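Local coordinates for AB hydrolase-1 domain-containing protein (Streptococcus mutans, PDB 4L9A) that probably hydrolyses carboxylic esters, as a member of the alpha/beta hydrolase fold, at residues 50-55 and 200-205; 123-128 and 250-255; 180-185 and 189-194; 256-261 and 287-292. One frame throughout, in Å; residues are numbered along the deposited sequence.

Interaction 1 of 4, residues 50-55 and 200-205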
loop_
_atom_site.group_PDB
_atom_site.type_symbol
_atom_site.label_atom_id
_atom_site.label_comp_id
_atom_site.label_asym_id
_atom_site.label_seq_id
_atom_site.Cartn_x
_atom_site.Cartn_y
_atom_site.Cartn_z
ATOM N N ALA A 50 -0.381 4.623 5.167
ATOM C CA ALA A 50 -1.062 5.047 6.371
ATOM C C ALA A 50 -2.035 6.101 5.900
ATOM O O ALA A 50 -1.693 6.964 5.091
ATOM C CB ALA A 50 -0.066 5.633 7.388
ATOM N N GLY A 51 -3.259 6.022 6.379
ATOM C CA GLY A 51 -4.285 6.914 5.885
ATOM C C GLY A 51 -5.626 6.275 6.123
ATOM O O GLY A 51 -5.689 5.154 6.616
ATOM N N PHE A 52 -6.690 6.989 5.770
ATOM C CA PHE A 52 -8.047 6.550 6.064
ATOM C C PHE A 52 -8.769 6.097 4.809
ATOM O O PHE A 52 -9.889 5.614 4.890
ATOM C CB PHE A 52 -8.870 7.679 6.705
ATOM C CG PHE A 52 -8.381 8.108 8.054
ATOM C CD1 PHE A 52 -7.496 7.320 8.774
ATOM C CD2 PHE A 52 -8.818 9.307 8.607
ATOM C CE1 PHE A 52 -7.041 7.726 10.014
ATOM C CE2 PHE A 52 -8.376 9.716 9.850
ATOM C CZ PHE A 52 -7.483 8.930 10.556
ATOM N N PHE A 53 -8.153 6.274 3.644
ATOM C CA PHE A 53 -8.813 5.866 2.408
ATOM C C PHE A 53 -9.004 4.345 2.343
ATOM O O PHE A 53 -8.150 3.587 2.783
ATOM C CB PHE A 53 -8.013 6.306 1.186
ATOM C CG PHE A 53 -7.676 7.770 1.165
ATOM C CD1 PHE A 53 -8.675 8.726 1.136
ATOM C CD2 PHE A 53 -6.352 8.185 1.156
ATOM C CE1 PHE A 53 -8.362 10.072 1.104
ATOM C CE2 PHE A 53 -6.025 9.543 1.125
ATOM C CZ PHE A 53 -7.026 10.481 1.097
ATOM N N SER A 54 -10.113 3.904 1.762
ATOM C CA SER A 54 -10.299 2.473 1.515
ATOM C C SER A 54 -9.425 2.099 0.327
ATOM O O SER A 54 -9.201 2.918 -0.563
ATOM C CB SER A 54 -11.775 2.140 1.230
ATOM O OG SER A 54 -11.973 0.735 1.200
ATOM N N THR A 55 -8.939 0.864 0.302
ATOM C CA THR A 55 -7.825 0.519 -0.588
ATOM C C THR A 55 -8.232 0.456 -2.055
ATOM O O THR A 55 -7.516 0.961 -2.924
ATOM C CB THR A 55 -7.133 -0.772 -0.135
ATOM O OG1 THR A 55 -6.532 -0.538 1.143
ATOM C CG2 THR A 55 -6.048 -1.210 -1.133
ATOM N N TYR A 200 -16.094 8.125 6.278
ATOM C CA TYR A 200 -16.728 7.039 7.021
ATOM C C TYR A 200 -15.748 6.562 8.084
ATOM O O TYR A 200 -16.099 6.426 9.248
ATOM C CB TYR A 200 -17.084 5.893 6.083
ATOM C CG TYR A 200 -17.438 4.600 6.782
ATOM C CD1 TYR A 200 -16.460 3.652 7.070
ATOM C CD2 TYR A 200 -18.754 4.323 7.146
ATOM C CE1 TYR A 200 -16.780 2.465 7.699
ATOM C CE2 TYR A 200 -19.088 3.141 7.780
ATOM C CZ TYR A 200 -18.104 2.217 8.051
ATOM O OH TYR A 200 -18.437 1.044 8.680
ATOM N N CYS A 201 -14.508 6.324 7.669
ATOM C CA CYS A 201 -13.460 5.918 8.600
ATOM C C CYS A 201 -13.290 6.922 9.756
ATOM O O CYS A 201 -13.274 6.545 10.936
ATOM C CB CYS A 201 -12.131 5.760 7.854
ATOM S SG CYS A 201 -10.791 5.273 8.936
ATOM N N GLN A 202 -13.155 8.203 9.422
ATOM C CA GLN A 202 -12.959 9.221 10.454
ATOM C C GLN A 202 -14.137 9.288 11.416
ATOM O O GLN A 202 -13.969 9.487 12.622
ATOM C CB GLN A 202 -12.730 10.598 9.832
ATOM C CG GLN A 202 -12.676 11.728 10.878
ATOM C CD GLN A 202 -11.404 11.675 11.719
ATOM O OE1 GLN A 202 -11.382 11.110 12.819
ATOM N NE2 GLN A 202 -10.336 12.263 11.197
ATOM N N ARG A 203 -15.335 9.122 10.875
ATOM C CA ARG A 203 -16.526 9.083 11.704
ATOM C C ARG A 203 -16.445 7.940 12.727
ATOM O O ARG A 203 -16.664 8.156 13.919
ATOM C CB ARG A 203 -17.766 8.956 10.823
ATOM C CG ARG A 203 -19.078 8.892 11.586
ATOM C CD ARG A 203 -20.271 9.083 10.655
ATOM N NE ARG A 203 -20.273 8.172 9.503
ATOM C CZ ARG A 203 -19.950 8.526 8.258
ATOM N NH1 ARG A 203 -19.591 9.775 7.986
ATOM N NH2 ARG A 203 -19.988 7.629 7.280
ATOM N N GLN A 204 -16.135 6.729 12.269
ATOM C CA GLN A 204 -15.987 5.607 13.195
ATOM C C GLN A 204 -14.846 5.875 14.198
ATOM O O GLN A 204 -14.956 5.563 15.382
ATOM C CB GLN A 204 -15.736 4.289 12.440
ATOM C CG GLN A 204 -16.681 4.027 11.263
ATOM C CD GLN A 204 -18.156 4.108 11.643
ATOM O OE1 GLN A 204 -18.575 3.592 12.683
ATOM N NE2 GLN A 204 -18.949 4.766 10.797
ATOM N N LEU A 205 -13.750 6.455 13.724
ATOM C CA LEU A 205 -12.617 6.753 14.598
ATOM C C LEU A 205 -12.944 7.758 15.688
ATOM O O LEU A 205 -12.319 7.746 16.743
ATOM C CB LEU A 205 -11.406 7.223 13.793
ATOM C CG LEU A 205 -10.617 6.090 13.134
ATOM C CD1 LEU A 205 -9.651 6.668 12.090
ATOM C CD2 LEU A 205 -9.856 5.275 14.169
#
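Phe52 sets its ring against helix 188-206, where Cys201 and Gln202, side by side, and Leu205 one turn on meet it. The methyl CD1 of Leu205 sits over one face, 3.8 Å from the Phe52 ring centroid and displaced toward the CE1 and CZ side, a CH-pi contact that suits a branched aliphatic residue. Cys201 SG approaches the same ring obliquely, 4.3 Å from the centroid, as a sulfur-aromatic contact. Its SG stands anti to the backbone N (chi1 180°), which carries the small polarisable sulfur toward the loop, 3.8 Å from Phe52 CB. Gln202 works differently: its chain bends at chi2 (71°) and brings NE2 to 3.5 Å from Phe52 CE2, at the ring edge, with amide and ring nearly perpendicular. Gln202 OE1 accepts a hydrogen bond from Gln209 NE2, which helps to fix the rotation of the amide. The loop of Phe52 follows strand 43-47, where alpha/beta hydrolases commonly form part of the oxyanion hole, while helix 188-206 belongs to the helical insertion between strands 134-141 and 235-239. Tyr198 of that helix also meets the Phe52 ring, and the Phe52 backbone bonds to Gly81, in the loop beyond strand 71-75.

Interaction 2 of 4, residues 123-128 and 250-255; sequences AALQIM and SEYLNK
Leu125 spans the gap between helix 120-130 and the turn at Glu251 and Tyr252, whose backbone stays well back: the CA atoms of Leu125 and Tyr252 are 8.1 Å apart. Along the helix, Ala124 comes first, a small residue that lets the helix settle on strands 111-117 and 134-141. Leu125 then branches toward the turn. Its CG lies anti to the carbonyl carbon (chi1 -70°), and from there CD1 reaches 3.5 Å from Tyr252 CE1, obliquely to the ring, and 3.8 Å from Glu251 CG. The other methyl, CD2, lies 4.0 Å from the carbonyl O of Glu251, so both branches rest on the same two residues. Ile127 faces helix 93-106, and Met128, present as selenomethionine, turns to strand 134-141.

On the turn, Glu251 folds at chi2 (-86°), presenting CG to Leu125 while its carboxylate is led away and OE2 takes the backbone N-H of Val146, the first residue of helix 146-151. Tyr252 gives Leu125 its ring, and its OH passes 3.9 Å from Leu125 CD1 while bonding to Thr144 O; the ring also meets that of Phe138, the two planes nearly parallel. Ser250 OG accepts from Tyr252 N at 3.1 Å, an ST turn within a type I turn. Helix 120-130 directly follows strand 111-117, the place where the alpha/beta hydrolase fold has its nucleophile elbow, and this contact packs the elbow helix against the loop leading to the last strand of the sheet.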
loop_
_atom_site.group_PDB
_atom_site.type_symbol
_atom_site.label_atom_id
_atom_site.label_comp_id
_atom_site.label_asym_id
_atom_site.label_seq_id
_atom_site.Cartn_x
_atom_site.Cartn_y
_atom_site.Cartn_z
ATOM N N ALA A 123 4.538 -4.943 5.520
ATOM C CA ALA A 123 3.776 -6.189 5.426
ATOM C C ALA A 123 4.162 -6.951 4.158
ATOM O O ALA A 123 4.341 -8.157 4.187
ATOM C CB ALA A 123 2.264 -5.906 5.448
ATOM N N ALA A 124 4.297 -6.230 3.048
ATOM C CA ALA A 124 4.564 -6.863 1.758
ATOM C C ALA A 124 5.824 -7.720 1.791
ATOM O O ALA A 124 5.857 -8.824 1.252
ATOM C CB ALA A 124 4.656 -5.795 0.648
ATOM N N LEU A 125 6.875 -7.212 2.425
ATOM C CA LEU A 125 8.119 -7.964 2.488
ATOM C C LEU A 125 7.922 -9.294 3.227
ATOM O O LEU A 125 8.432 -10.326 2.803
ATOM C CB LEU A 125 9.213 -7.118 3.135
ATOM C CG LEU A 125 9.664 -5.950 2.251
ATOM C CD1 LEU A 125 10.399 -4.902 3.080
ATOM C CD2 LEU A 125 10.553 -6.486 1.117
ATOM N N GLN A 126 7.171 -9.273 4.322
ATOM C CA GLN A 126 6.950 -10.498 5.098
ATOM C C GLN A 126 6.049 -11.469 4.348
ATOM O O GLN A 126 6.295 -12.665 4.339
ATOM C CB GLN A 126 6.345 -10.171 6.466
ATOM C CG GLN A 126 7.100 -9.092 7.216
ATOM C CD GLN A 126 8.511 -9.517 7.570
ATOM O OE1 GLN A 126 8.819 -10.706 7.594
ATOM N NE2 GLN A 126 9.374 -8.543 7.853
ATOM N N ILE A 127 5.003 -10.940 3.721
ATOM C CA ILE A 127 4.084 -11.746 2.923
ATOM C C ILE A 127 4.814 -12.550 1.839
ATOM O O ILE A 127 4.627 -13.758 1.702
ATOM C CB ILE A 127 3.003 -10.848 2.276
ATOM C CG1 ILE A 127 2.152 -10.184 3.362
ATOM C CG2 ILE A 127 2.136 -11.650 1.311
ATOM C CD1 ILE A 127 1.316 -9.024 2.870
HETATM N N MSE A 128 5.657 -11.881 1.066
HETATM C CA MSE A 128 6.358 -12.556 -0.020
HETATM C C MSE A 128 7.338 -13.593 0.523
HETATM O O MSE A 128 7.592 -14.610 -0.112
HETATM C CB MSE A 128 7.078 -11.540 -0.912
HETATM C CG MSE A 128 6.132 -10.546 -1.579
HETATM SE SE MSE A 128 7.067 -9.315 -2.820
HETATM C CE MSE A 128 7.864 -8.092 -1.506
ATOM N N SER A 250 18.093 0.022 -0.979
ATOM C CA SER A 250 17.039 -0.434 -0.078
ATOM C C SER A 250 16.733 -1.919 -0.181
ATOM O O SER A 250 17.180 -2.615 -1.101
ATOM C CB SER A 250 15.737 0.329 -0.334
ATOM O OG SER A 250 15.080 -0.198 -1.476
ATOM N N GLU A 251 15.919 -2.371 0.766
ATOM C CA GLU A 251 15.442 -3.739 0.827
ATOM C C GLU A 251 14.422 -4.060 -0.273
ATOM O O GLU A 251 14.002 -5.217 -0.407
ATOM C CB GLU A 251 14.788 -3.975 2.195
ATOM C CG GLU A 251 13.660 -2.982 2.523
ATOM C CD GLU A 251 14.175 -1.682 3.163
ATOM O OE1 GLU A 251 15.317 -1.268 2.876
ATOM O OE2 GLU A 251 13.443 -1.091 3.977
ATOM N N TYR A 252 13.991 -3.052 -1.030
ATOM C CA TYR A 252 12.963 -3.276 -2.060
ATOM C C TYR A 252 13.562 -3.608 -3.430
ATOM O O TYR A 252 12.855 -4.037 -4.345
ATOM C CB TYR A 252 12.009 -2.085 -2.171
ATOM C CG TYR A 252 11.180 -1.858 -0.927
ATOM C CD1 TYR A 252 10.198 -2.776 -0.543
ATOM C CD2 TYR A 252 11.396 -0.751 -0.117
ATOM C CE1 TYR A 252 9.444 -2.583 0.605
ATOM C CE2 TYR A 252 10.649 -0.547 1.038
ATOM C CZ TYR A 252 9.668 -1.471 1.392
ATOM O OH TYR A 252 8.914 -1.297 2.532
ATOM N N LEU A 253 14.866 -3.411 -3.562
ATOM C CA LEU A 253 15.545 -3.699 -4.822
ATOM C C LEU A 253 16.431 -4.934 -4.721
ATOM O O LEU A 253 16.909 -5.288 -3.649
ATOM C CB LEU A 253 16.342 -2.483 -5.317
ATOM C CG LEU A 253 15.488 -1.348 -5.894
ATOM C CD1 LEU A 253 16.344 -0.167 -6.353
ATOM C CD2 LEU A 253 14.634 -1.856 -7.041
ATOM N N ASN A 254 16.624 -5.593 -5.857
ATOM C CA ASN A 254 17.470 -6.763 -5.944
ATOM C C ASN A 254 18.070 -6.778 -7.333
ATOM O O ASN A 254 17.944 -5.794 -8.070
ATOM C CB ASN A 254 16.672 -8.051 -5.672
ATOM C CG ASN A 254 15.509 -8.238 -6.637
ATOM O OD1 ASN A 254 15.532 -7.750 -7.770
ATOM N ND2 ASN A 254 14.482 -8.959 -6.190
ATOM N N LYS A 255 18.700 -7.887 -7.701
ATOM C CA LYS A 255 19.441 -7.955 -8.955
ATOM C C LYS A 255 18.694 -8.642 -10.089
ATOM O O LYS A 255 19.275 -8.922 -11.130
ATOM C CB LYS A 255 20.799 -8.615 -8.724
ATOM C CG LYS A 255 21.776 -7.703 -8.012
ATOM C CD LYS A 255 22.620 -8.472 -7.012
ATOM C CE LYS A 255 23.636 -7.558 -6.349
ATOM N NZ LYS A 255 24.568 -6.967 -7.349
#

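Interaction 3 of 4, residues 180-185 and 189-194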
loop_
_atom_site.group_PDB
_atom_site.type_symbol
_atom_site.label_atom_id
_atom_site.label_comp_id
_atom_site.label_asym_id
_atom_site.label_seq_id
_atom_site.Cartn_x
_atom_site.Cartn_y
_atom_site.Cartn_z
ATOM N N ASP A 180 -6.910 18.472 -2.638
ATOM C CA ASP A 180 -6.460 19.107 -3.887
ATOM C C ASP A 180 -5.761 18.093 -4.787
ATOM O O ASP A 180 -5.990 18.042 -5.999
ATOM C CB ASP A 180 -5.520 20.287 -3.608
ATOM C CG ASP A 180 -6.246 21.473 -2.993
ATOM O OD1 ASP A 180 -7.494 21.533 -3.105
ATOM O OD2 ASP A 180 -5.575 22.343 -2.398
ATOM N N LEU A 181 -4.912 17.276 -4.180
ATOM C CA LEU A 181 -4.129 16.308 -4.923
ATOM C C LEU A 181 -5.047 15.268 -5.575
ATOM O O LEU A 181 -4.956 15.014 -6.783
ATOM C CB LEU A 181 -3.134 15.634 -3.975
ATOM C CG LEU A 181 -1.906 14.993 -4.598
ATOM C CD1 LEU A 181 -1.143 16.034 -5.394
ATOM C CD2 LEU A 181 -1.024 14.363 -3.524
ATOM N N SER A 182 -5.928 14.669 -4.774
ATOM C CA SER A 182 -6.843 13.641 -5.282
ATOM C C SER A 182 -7.814 14.216 -6.317
ATOM O O SER A 182 -8.165 13.548 -7.297
ATOM C CB SER A 182 -7.603 12.956 -4.133
ATOM O OG SER A 182 -8.332 13.896 -3.360
ATOM N N ARG A 183 -8.239 15.457 -6.091
ATOM C CA ARG A 183 -9.127 16.156 -7.018
ATOM C C ARG A 183 -8.509 16.255 -8.421
ATOM O O ARG A 183 -9.208 16.144 -9.435
ATOM C CB ARG A 183 -9.466 17.553 -6.482
ATOM C CG ARG A 183 -10.759 18.162 -7.047
ATOM C CD ARG A 183 -11.130 19.467 -6.336
ATOM N NE ARG A 183 -12.443 19.376 -5.696
ATOM C CZ ARG A 183 -12.657 19.516 -4.389
ATOM N NH1 ARG A 183 -11.647 19.769 -3.562
ATOM N NH2 ARG A 183 -13.887 19.410 -3.907
ATOM N N SER A 184 -7.194 16.446 -8.482
ATOM C CA SER A 184 -6.509 16.589 -9.765
ATOM C C SER A 184 -6.347 15.257 -10.491
ATOM O O SER A 184 -6.207 15.225 -11.709
ATOM C CB SER A 184 -5.132 17.227 -9.559
ATOM O OG SER A 184 -5.253 18.539 -9.029
ATOM N N HIS A 185 -6.377 14.155 -9.751
ATOM C CA HIS A 185 -6.011 12.877 -10.350
ATOM C C HIS A 185 -7.138 11.852 -10.464
ATOM O O HIS A 185 -6.936 10.773 -11.021
ATOM C CB HIS A 185 -4.801 12.280 -9.623
ATOM C CG HIS A 185 -3.583 13.145 -9.701
ATOM N ND1 HIS A 185 -3.034 13.536 -10.901
ATOM C CD2 HIS A 185 -2.818 13.708 -8.736
ATOM C CE1 HIS A 185 -1.978 14.300 -10.676
ATOM N NE2 HIS A 185 -1.824 14.419 -9.369
ATOM N N GLN A 189 -16.350 11.447 -9.769
ATOM C CA GLN A 189 -17.027 10.324 -9.127
ATOM C C GLN A 189 -16.108 9.526 -8.215
ATOM O O GLN A 189 -16.488 9.168 -7.101
ATOM C CB GLN A 189 -17.650 9.394 -10.165
ATOM C CG GLN A 189 -18.329 8.159 -9.553
ATOM C CD GLN A 189 -19.323 7.520 -10.506
ATOM O OE1 GLN A 189 -19.640 8.077 -11.559
ATOM N NE2 GLN A 189 -19.834 6.351 -10.136
ATOM N N GLN A 190 -14.905 9.223 -8.695
ATOM C CA GLN A 190 -13.963 8.439 -7.909
ATOM C C GLN A 190 -13.345 9.289 -6.810
ATOM O O GLN A 190 -12.974 8.787 -5.752
ATOM C CB GLN A 190 -12.923 7.759 -8.813
ATOM C CG GLN A 190 -13.594 6.714 -9.722
ATOM C CD GLN A 190 -12.636 5.839 -10.506
ATOM O OE1 GLN A 190 -11.682 6.328 -11.129
ATOM N NE2 GLN A 190 -12.896 4.521 -10.493
ATOM N N PHE A 191 -13.276 10.589 -7.053
ATOM C CA PHE A 191 -12.928 11.539 -6.006
ATOM C C PHE A 191 -13.929 11.481 -4.846
ATOM O O PHE A 191 -13.548 11.250 -3.704
ATOM C CB PHE A 191 -12.878 12.941 -6.593
ATOM C CG PHE A 191 -12.701 14.032 -5.573
ATOM C CD1 PHE A 191 -13.773 14.825 -5.199
ATOM C CD2 PHE A 191 -11.459 14.289 -5.014
ATOM C CE1 PHE A 191 -13.614 15.845 -4.271
ATOM C CE2 PHE A 191 -11.293 15.305 -4.088
ATOM C CZ PHE A 191 -12.369 16.086 -3.719
ATOM N N LYS A 192 -15.210 11.695 -5.135
ATOM C CA LYS A 192 -16.208 11.679 -4.066
ATOM C C LYS A 192 -16.242 10.325 -3.356
ATOM O O LYS A 192 -16.412 10.257 -2.141
ATOM C CB LYS A 192 -17.593 12.082 -4.582
ATOM C CG LYS A 192 -17.767 13.587 -4.772
ATOM C CD LYS A 192 -19.204 13.951 -5.159
ATOM C CE LYS A 192 -19.353 15.429 -5.511
ATOM N NZ LYS A 192 -19.319 16.309 -4.316
ATOM N N GLN A 193 -16.060 9.246 -4.110
ATOM C CA GLN A 193 -16.078 7.915 -3.517
ATOM C C GLN A 193 -14.861 7.767 -2.588
ATOM O O GLN A 193 -14.993 7.370 -1.433
ATOM C CB GLN A 193 -16.112 6.831 -4.607
ATOM C CG GLN A 193 -16.486 5.435 -4.094
ATOM C CD GLN A 193 -17.899 5.376 -3.496
ATOM O OE1 GLN A 193 -18.837 5.958 -4.038
ATOM N NE2 GLN A 193 -18.044 4.674 -2.371
ATOM N N LEU A 194 -13.681 8.127 -3.083
ATOM C CA LEU A 194 -12.483 8.138 -2.245
ATOM C C LEU A 194 -12.761 8.845 -0.915
ATOM O O LEU A 194 -12.422 8.335 0.150
ATOM C CB LEU A 194 -11.329 8.843 -2.960
ATOM C CG LEU A 194 -9.974 8.863 -2.241
ATOM C CD1 LEU A 194 -9.373 7.466 -2.188
ATOM C CD2 LEU A 194 -9.004 9.833 -2.947
#
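Ser182 OG has three hydrogen-bond partners: the carbonyls of Leu178, the strongest, and Lys179, which must share its one proton, and Trp195 NE1, which donates to it. It also lies 3.4 Å from Phe191 CE2, near the plane of that ring. Serine suits the spot because it is small and can return its hydroxyl to carbonyls of the preceding turn. Ser182 CB meets Leu194 CD2 at 3.6 Å, so the residue fits between two apolar side chains. Helices 171-185 and 188-206 form an antiparallel helical hairpin in the insertion that probably forms the cap, as in other alpha/beta hydrolases; the axes of the two short segments approach to 9.0 Å, at 146°. Phe191 fills the angle between them. Its ring edge faces Ser182, while Arg183 lies along one face, with CG 4.1 Å above the ring plane. The arginine chain bends at chi3 (-120°), which turns the guanidinium back so that Phe191 CZ stands over its centre, 3.5 Å from Arg183 CZ, the two planes tilted by 46°. The exposed arginine thus meets the buried ring with its CB and CG near CE2 and its guanidinium near CZ and CE1. Trp195 meets Phe191 edge-to-face, and Trp272 of helix 270-273 packs on both Ser182 and Leu194.

Interaction 4 of 4, residues 256-261 and 287-292; sequences HTQTKL and SNHEKL
Type I turns run from His256 to Thr259 and from His289 to Leu292, and the CA atoms of Gln258 and Asn288 are 8.2 Å apart. Gln258 bridges the gap, its chain extended beyond CG (chi2 -174°) so that the amide arrives beside the backbone of Asn288 and His289. Its NE2 bonds to Leu285 O in the last turn of helix 275-287 and packs 3.4 Å from Asn288 CB. The opposite end of the amide, OE1, lies over one face of the His289 ring and accepts from a water at 3.0 Å; that water in turn accepts from Glu290 N at 3.2 Å. Glutamine fits here because one side chain can both donate to a helix-end carbonyl and accept a hydrogen bond from a water that in turn binds Glu290 N across the contact.

Each histidine steadies its own turn in the same way. His256 ND1 accepts from Gln258 N at 2.9 Å, the donor lying in the ring plane, and this holds in place the backbone from which the glutamine projects. His289 ND1 takes the N-H of Lys291 at 3.1 Å, again in the plane, which is consistent with a proton on the far nitrogen, NE2, where a weak bond runs to Leu136 O of strand 134-141. Pro234 packs against Gln258 and both histidines from the neighbouring loop. The contact thereby ties the turn leading into edge strand 260-263 to the chain terminus after helix 275-287, while Lys260 continues into the sheet by backbone bonds to Ser235 and Val237 at strand 235-239.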
loop_
_atom_site.group_PDB
_atom_site.type_symbol
_atom_site.label_atom_id
_atom_site.label_comp_id
_atom_site.label_asym_id
_atom_site.label_seq_id
_atom_site.Cartn_x
_atom_site.Cartn_y
_atom_site.Cartn_z
ATOM N N HIS A 256 17.401 -8.890 -9.899
ATOM C CA HIS A 256 16.602 -9.557 -10.926
ATOM C C HIS A 256 16.691 -8.776 -12.235
ATOM O O HIS A 256 16.669 -7.549 -12.222
ATOM C CB HIS A 256 15.144 -9.673 -10.474
ATOM C CG HIS A 256 14.346 -10.678 -11.246
ATOM N ND1 HIS A 256 13.989 -10.496 -12.565
ATOM C CD2 HIS A 256 13.816 -11.869 -10.875
ATOM C CE1 HIS A 256 13.281 -11.533 -12.975
ATOM N NE2 HIS A 256 13.157 -12.379 -11.967
ATOM N N THR A 257 16.805 -9.489 -13.356
ATOM C CA THR A 257 16.899 -8.861 -14.677
ATOM C C THR A 257 15.664 -8.030 -15.031
ATOM O O THR A 257 15.691 -7.235 -15.971
ATOM C CB THR A 257 17.112 -9.902 -15.811
ATOM O OG1 THR A 257 16.041 -10.859 -15.805
ATOM C CG2 THR A 257 18.437 -10.626 -15.646
ATOM N N GLN A 258 14.575 -8.225 -14.292
ATOM C CA GLN A 258 13.344 -7.490 -14.555
ATOM C C GLN A 258 13.080 -6.402 -13.521
ATOM O O GLN A 258 12.151 -5.611 -13.681
ATOM C CB GLN A 258 12.143 -8.443 -14.588
ATOM C CG GLN A 258 12.037 -9.293 -15.839
ATOM C CD GLN A 258 10.742 -10.088 -15.855
ATOM O OE1 GLN A 258 10.576 -11.039 -15.092
ATOM N NE2 GLN A 258 9.801 -9.672 -16.699
ATOM N N THR A 259 13.879 -6.370 -12.457
ATOM C CA THR A 259 13.725 -5.347 -11.426
ATOM C C THR A 259 14.114 -3.977 -11.967
ATOM O O THR A 259 15.130 -3.851 -12.648
ATOM C CB THR A 259 14.586 -5.678 -10.197
ATOM O OG1 THR A 259 13.970 -6.740 -9.462
ATOM C CG2 THR A 259 14.735 -4.468 -9.292
ATOM N N LYS A 260 13.312 -2.959 -11.668
ATOM C CA LYS A 260 13.606 -1.579 -12.092
ATOM C C LYS A 260 13.301 -0.555 -11.003
ATOM O O LYS A 260 12.381 -0.737 -10.195
ATOM C CB LYS A 260 12.794 -1.186 -13.334
ATOM C CG LYS A 260 12.905 -2.134 -14.528
ATOM C CD LYS A 260 12.267 -1.511 -15.772
ATOM C CE LYS A 260 12.376 -2.429 -16.978
ATOM N NZ LYS A 260 13.722 -3.045 -17.052
ATOM N N LEU A 261 14.068 0.527 -10.990
ATOM C CA LEU A 261 13.708 1.709 -10.214
ATOM C C LEU A 261 13.326 2.804 -11.202
ATOM O O LEU A 261 14.142 3.220 -12.024
ATOM C CB LEU A 261 14.865 2.167 -9.326
ATOM C CG LEU A 261 14.686 3.496 -8.582
ATOM C CD1 LEU A 261 13.506 3.410 -7.621
ATOM C CD2 LEU A 261 15.975 3.895 -7.851
ATOM N N SER A 287 4.608 -9.689 -19.397
ATOM C CA SER A 287 4.850 -10.262 -20.713
ATOM C C SER A 287 6.160 -11.048 -20.756
ATOM O O SER A 287 6.324 -11.943 -21.589
ATOM C CB SER A 287 4.850 -9.173 -21.784
ATOM O OG SER A 287 5.926 -8.277 -21.581
ATOM N N ASN A 288 7.082 -10.724 -19.850
ATOM C CA ASN A 288 8.414 -11.335 -19.863
ATOM C C ASN A 288 8.751 -12.215 -18.653
ATOM O O ASN A 288 9.914 -12.550 -18.432
ATOM C CB ASN A 288 9.486 -10.256 -20.022
ATOM C CG ASN A 288 9.344 -9.483 -21.318
ATOM O OD1 ASN A 288 9.214 -8.256 -21.311
ATOM N ND2 ASN A 288 9.363 -10.199 -22.439
ATOM N N HIS A 289 7.735 -12.607 -17.888
ATOM C CA HIS A 289 7.947 -13.346 -16.647
ATOM C C HIS A 289 8.032 -14.846 -16.915
ATOM O O HIS A 289 7.100 -15.425 -17.469
ATOM C CB HIS A 289 6.812 -13.045 -15.670
ATOM C CG HIS A 289 7.169 -13.259 -14.231
ATOM N ND1 HIS A 289 7.596 -14.476 -13.741
ATOM C CD2 HIS A 289 7.153 -12.413 -13.176
ATOM C CE1 HIS A 289 7.833 -14.366 -12.445
ATOM N NE2 HIS A 289 7.570 -13.126 -12.077
ATOM N N GLU A 290 9.143 -15.473 -16.526
ATOM C CA GLU A 290 9.371 -16.888 -16.841
ATOM C C GLU A 290 8.633 -17.852 -15.915
ATOM O O GLU A 290 8.802 -19.070 -16.026
ATOM C CB GLU A 290 10.857 -17.244 -16.805
ATOM C CG GLU A 290 11.827 -16.100 -16.990
ATOM C CD GLU A 290 13.266 -16.597 -17.035
ATOM O OE1 GLU A 290 13.551 -17.650 -16.420
ATOM O OE2 GLU A 290 14.105 -15.951 -17.695
ATOM N N LYS A 291 7.837 -17.314 -14.996
ATOM C CA LYS A 291 7.010 -18.157 -14.136
ATOM C C LYS A 291 5.540 -18.141 -14.568
ATOM O O LYS A 291 4.718 -18.887 -14.027
ATOM C CB LYS A 291 7.140 -17.741 -12.668
ATOM C CG LYS A 291 8.540 -17.910 -12.088
ATOM C CD LYS A 291 8.956 -19.375 -12.020
ATOM C CE LYS A 291 10.280 -19.533 -11.278
ATOM N NZ LYS A 291 10.207 -19.000 -9.880
ATOM N N LEU A 292 5.218 -17.294 -15.546
ATOM C CA LEU A 292 3.861 -17.212 -16.092
ATOM C C LEU A 292 3.628 -18.269 -17.173
ATOM O O LEU A 292 4.567 -18.677 -17.863
ATOM C CB LEU A 292 3.591 -15.814 -16.658
ATOM C CG LEU A 292 2.677 -14.898 -15.853
ATOM C CD1 LEU A 292 2.174 -15.604 -14.612
ATOM C CD2 LEU A 292 3.383 -13.618 -15.476
HETATM O O HOH W 1 10.969 -13.915 -14.438
#

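Overall arrangement
The four contacts fall into two well-separated groups, with interactions 1 and 2, 1 and 4, and 2 and 3 on opposite sides of the chain's centre. Interactions 1 and 3 share helix 188-206, their centres about 15 Å apart, and touch where Phe53 CD1 packs 3.6 Å from Leu194 CG; together they fasten the helical insertion internally and to the loop after strand 43-47. Interactions 2 and 4, also about 15 Å between centres, meet through Asn254 and Thr259 and through Leu253, around the approach to strand 260-263. Contacts of different groups have their centres about 26 to 35 Å apart. In sequence, interactions 1 and 2 interleave, interaction 3 falls within both spans, and interaction 4 follows, closing the C-terminal end.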